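Long-range contacts in 3-dehydroquinate dehydratase (Zymomonas mobilis subsp. mobilis, PDB 6SMF), which probably catalyses the trans-dehydration of 3-dehydroquinate to 3-dehydroshikimate through an enolate intermediate, the third step of the seven leading to chorismate: residues T9-N14 / Q71-K76; V78-A83 / V101-V106. All blocks are in the same frame, centred on the assembly; numbering follows the deposited sequence.

Overall arrangement
Both contacts reach the five-stranded parallel sheet (order 2-1-3-4-5) of the flavodoxin-like fold of this type II dehydroquinase. Contact 1 comes first along the chain: the turn after helix 60-72 meets the beginning of strand 9-14. Contact 2 follows, pairing strand 77-81 with strand 103-107. Their centres lie about 10 Å apart. After its turn, segment 71-76 runs straight on into strand 77-81, which has strand 9-14 on one side, where I79 N probably donates to F11 O and L13 N to I79 O, and strand 103-107 on the other. Contact 1 is partly buried, about 11 Å from the chain centre, whereas contact 2 is buried near that centre and reaches N81, a predicted substrate-binding residue.

Contact 1 (T9-N14 / Q71-K76); sequences TIFILN and QAVKAK
The methyl group of A75 fits closely between T9 and F11, with CB 3.9 Å from F11 CD1 and 4.0 Å from T9 OG1. A75 is buried, and a side chain of one carbon suits a place where the backbones come this near: its CA lies 3.6 Å from T9 O. The same carbonyl accepts the one hydrogen bond between the segments, from K76 N at 2.9 Å and nearly straight (163°). F11 has CG anti to its carbonyl carbon (chi1 -81°), which brings the CD1-CE1 side of the ring to A75 and V73, while A70 of helix 60-72 also packs on it. The turn that delivers these residues is a Schellman motif ending helix 60-72: K74, with positive phi, breaks the helix and turns the chain toward the sheet, and K74 N bonds back to Q71 O. From there the chain enters strand 77-81, next to strand 9-14 in the parallel sheet. Toward solvent the packing thins. V73 is exposed and crosses F11 at about a right angle, touching with CG1 alone, 4.1 Å from F11 CE1. K76 lies against the strand with its CB, 3.8 Å from T9 O; beyond it the chain bends at chi3 and chi4, and NZ hydrogen-bonds to L149 O.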
# COMPACT_ATOMS: atom_id res chain seq x y z
N THR A 9 9.21 -10.96 43.16
CA THR A 9 10.13 -11.45 42.11
C THR A 9 9.79 -10.75 40.78
O THR A 9 8.60 -10.55 40.45
CB THR A 9 10.21 -12.98 42.09
OG1 THR A 9 9.38 -13.44 41.03
CG2 THR A 9 9.87 -13.64 43.42
N ILE A 10 10.81 -10.29 40.05
CA ILE A 10 10.63 -9.62 38.73
C ILE A 10 11.40 -10.42 37.69
O ILE A 10 12.63 -10.43 37.77
CB ILE A 10 11.08 -8.16 38.81
CG1 ILE A 10 10.13 -7.31 39.65
CG2 ILE A 10 11.21 -7.58 37.43
CD1 ILE A 10 10.75 -5.97 40.02
N PHE A 11 10.69 -11.04 36.75
CA PHE A 11 11.28 -11.72 35.57
C PHE A 11 11.86 -10.65 34.63
O PHE A 11 11.26 -9.56 34.40
CB PHE A 11 10.22 -12.56 34.87
CG PHE A 11 9.97 -13.90 35.51
CD1 PHE A 11 9.60 -13.99 36.83
CD2 PHE A 11 10.08 -15.07 34.77
CE1 PHE A 11 9.40 -15.22 37.42
CE2 PHE A 11 9.83 -16.30 35.35
CZ PHE A 11 9.53 -16.37 36.68
N ILE A 12 13.06 -10.94 34.13
CA ILE A 12 13.75 -10.12 33.11
C ILE A 12 14.11 -11.10 32.00
O ILE A 12 14.95 -11.99 32.25
CB ILE A 12 14.97 -9.42 33.69
CG1 ILE A 12 14.60 -8.58 34.92
CG2 ILE A 12 15.66 -8.60 32.62
CD1 ILE A 12 15.75 -7.80 35.53
N LEU A 13 13.44 -10.96 30.86
CA LEU A 13 13.47 -11.95 29.77
C LEU A 13 14.12 -11.33 28.54
O LEU A 13 13.62 -10.30 28.07
CB LEU A 13 12.04 -12.41 29.50
CG LEU A 13 11.31 -13.04 30.68
CD1 LEU A 13 9.88 -13.41 30.28
CD2 LEU A 13 12.05 -14.26 31.18
N ASN A 14 15.17 -11.97 28.04
CA ASN A 14 15.98 -11.51 26.89
C ASN A 14 15.77 -12.49 25.74
O ASN A 14 15.86 -13.71 25.94
CB ASN A 14 17.44 -11.28 27.29
CG ASN A 14 17.61 -10.11 28.25
OD1 ASN A 14 17.24 -8.99 27.91
ND2 ASN A 14 18.11 -10.35 29.45
N GLN A 71 3.21 -15.43 35.35
CA GLN A 71 1.85 -15.26 35.93
C GLN A 71 1.58 -16.35 36.98
O GLN A 71 0.93 -16.02 37.99
CB GLN A 71 0.73 -15.25 34.90
CG GLN A 71 -0.46 -14.44 35.39
CD GLN A 71 -1.71 -14.83 34.65
OE1 GLN A 71 -1.81 -15.95 34.15
NE2 GLN A 71 -2.66 -13.91 34.57
N ALA A 72 2.06 -17.57 36.75
CA ALA A 72 1.78 -18.79 37.57
C ALA A 72 2.39 -18.63 38.96
O ALA A 72 1.91 -19.22 39.92
CB ALA A 72 2.36 -20.00 36.88
N VAL A 73 3.43 -17.80 39.05
CA VAL A 73 4.36 -17.63 40.20
C VAL A 73 4.02 -16.29 40.87
O VAL A 73 4.72 -15.90 41.82
CB VAL A 73 5.78 -17.74 39.61
CG1 VAL A 73 6.76 -16.69 40.14
CG2 VAL A 73 6.32 -19.17 39.75
N LYS A 74 2.95 -15.64 40.39
CA LYS A 74 2.45 -14.31 40.82
C LYS A 74 3.59 -13.28 40.89
O LYS A 74 3.59 -12.44 41.81
CB LYS A 74 1.73 -14.44 42.16
CG LYS A 74 0.76 -15.61 42.24
CD LYS A 74 -0.71 -15.26 42.13
CE LYS A 74 -1.46 -16.01 43.20
NZ LYS A 74 -2.82 -15.46 43.39
N ALA A 75 4.51 -13.33 39.92
CA ALA A 75 5.59 -12.32 39.77
C ALA A 75 4.97 -10.92 39.75
O ALA A 75 3.80 -10.76 39.29
CB ALA A 75 6.39 -12.57 38.53
N LYS A 76 5.73 -9.93 40.22
CA LYS A 76 5.25 -8.54 40.36
C LYS A 76 5.25 -7.85 38.99
O LYS A 76 4.39 -6.98 38.78
CB LYS A 76 6.16 -7.73 41.28
CG LYS A 76 5.60 -6.34 41.56
CD LYS A 76 6.41 -5.53 42.49
CE LYS A 76 5.58 -4.74 43.50
NZ LYS A 76 5.02 -3.53 42.88

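Contact 2 (V78-A83 / V101-V106); sequences VILNAA and VPVIEV
A beta-alpha-beta unit, strand 77-81, helix 90-98 and strand 103-107, brings its two strands side by side here as parallel neighbours in the sheet. V78 N begins the ladder by donating to P102 O at 3.0 Å; proline, which has no N-H to give, still offers this carbonyl. V78 O then receives I104 N, I104 O receives L80 N at 2.8 Å, and L80 O receives V106 N, setting V78 beside V103, I79 beside I104 and L80 beside E105. Branched apolar side chains dominate both faces. On that of V78 and L80, which E105 shares, V103 CG1 reaches L80 CB at 3.8 Å; just before the strand, V101 CG1 crosses V78 CG2 at about a right angle, 4.0 Å away. On the other, I79 CG2, anti to the backbone N, is directed at V106 CG2, 3.7 Å away, against helix 136-147; I104 packs on F134 of a second subunit. Polar groups gather toward the C-terminal ends. N81 OD1 accepts from A83 N at 3.1 Å in an Asx turn, while ND2 bonds to Y139 OH and to a citrate probably taken up from the crystallisation liquor. E105 OE2 is hydrogen-bonded to H107 NE2 and S121 OG, and OE1 to T130 OG1. Bonds to both ends of its amide should fix the rotation of N81, consistent with its predicted substrate binding, and E105 probably orients H107, the predicted proton donor.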
# COMPACT_ATOMS: atom_id res chain seq x y z
N VAL A 78 7.26 -8.21 34.60
CA VAL A 78 8.21 -8.76 33.58
C VAL A 78 8.84 -7.58 32.84
O VAL A 78 8.12 -6.67 32.38
CB VAL A 78 7.55 -9.71 32.58
CG1 VAL A 78 8.53 -10.19 31.52
CG2 VAL A 78 6.91 -10.89 33.28
N ILE A 79 10.15 -7.59 32.76
CA ILE A 79 10.92 -6.69 31.88
C ILE A 79 11.28 -7.56 30.69
O ILE A 79 11.86 -8.63 30.93
CB ILE A 79 12.14 -6.14 32.63
CG1 ILE A 79 11.74 -5.25 33.81
CG2 ILE A 79 13.06 -5.45 31.67
CD1 ILE A 79 12.88 -4.98 34.83
N LEU A 80 10.85 -7.17 29.49
CA LEU A 80 10.95 -8.02 28.29
C LEU A 80 11.67 -7.26 27.18
O LEU A 80 11.21 -6.19 26.80
CB LEU A 80 9.54 -8.43 27.83
CG LEU A 80 9.50 -9.24 26.54
CD1 LEU A 80 10.33 -10.53 26.69
CD2 LEU A 80 8.06 -9.54 26.16
N ASN A 81 12.79 -7.80 26.75
CA ASN A 81 13.51 -7.42 25.52
C ASN A 81 13.41 -8.61 24.57
O ASN A 81 14.22 -9.52 24.68
CB ASN A 81 14.95 -7.01 25.85
CG ASN A 81 15.59 -6.44 24.62
OD1 ASN A 81 15.06 -6.66 23.54
ND2 ASN A 81 16.71 -5.73 24.76
N ALA A 82 12.37 -8.67 23.75
CA ALA A 82 12.11 -9.77 22.80
C ALA A 82 13.06 -9.70 21.60
O ALA A 82 12.96 -10.55 20.73
CB ALA A 82 10.67 -9.70 22.36
N ALA A 83 13.97 -8.73 21.55
CA ALA A 83 14.90 -8.51 20.42
C ALA A 83 14.12 -8.59 19.09
O ALA A 83 13.05 -7.91 19.01
CB ALA A 83 16.04 -9.46 20.48
N VAL A 101 0.13 -9.95 34.91
CA VAL A 101 1.44 -9.37 35.32
C VAL A 101 1.78 -8.25 34.34
O VAL A 101 1.88 -8.52 33.14
CB VAL A 101 2.55 -10.43 35.31
CG1 VAL A 101 3.90 -9.85 35.70
CG2 VAL A 101 2.18 -11.62 36.18
N PRO A 102 2.05 -7.00 34.81
CA PRO A 102 2.52 -5.94 33.93
C PRO A 102 3.85 -6.30 33.23
O PRO A 102 4.70 -6.88 33.85
CB PRO A 102 2.75 -4.71 34.80
CG PRO A 102 2.28 -5.09 36.21
CD PRO A 102 1.99 -6.58 36.22
N VAL A 103 3.95 -5.94 31.95
CA VAL A 103 5.17 -6.11 31.12
C VAL A 103 5.70 -4.72 30.73
O VAL A 103 4.92 -3.86 30.27
CB VAL A 103 4.87 -6.97 29.89
CG1 VAL A 103 6.12 -7.17 29.04
CG2 VAL A 103 4.26 -8.30 30.29
N ILE A 104 6.99 -4.52 30.97
CA ILE A 104 7.76 -3.35 30.48
C ILE A 104 8.66 -3.79 29.31
O ILE A 104 9.50 -4.73 29.49
CB ILE A 104 8.57 -2.75 31.62
CG1 ILE A 104 7.64 -2.27 32.72
CG2 ILE A 104 9.45 -1.63 31.10
CD1 ILE A 104 8.37 -1.99 34.01
N GLU A 105 8.46 -3.17 28.15
CA GLU A 105 9.31 -3.40 26.96
C GLU A 105 10.63 -2.68 27.21
O GLU A 105 10.60 -1.52 27.62
CB GLU A 105 8.64 -2.84 25.71
CG GLU A 105 9.30 -3.27 24.43
CD GLU A 105 8.66 -2.70 23.17
OE1 GLU A 105 7.71 -1.81 23.28
OE2 GLU A 105 9.11 -3.13 22.07
N VAL A 106 11.74 -3.35 26.92
CA VAL A 106 13.11 -2.78 26.98
C VAL A 106 13.86 -3.05 25.67
O VAL A 106 13.77 -4.15 25.14
CB VAL A 106 13.83 -3.34 28.21
CG1 VAL A 106 15.32 -3.27 28.05
CG2 VAL A 106 13.40 -2.58 29.44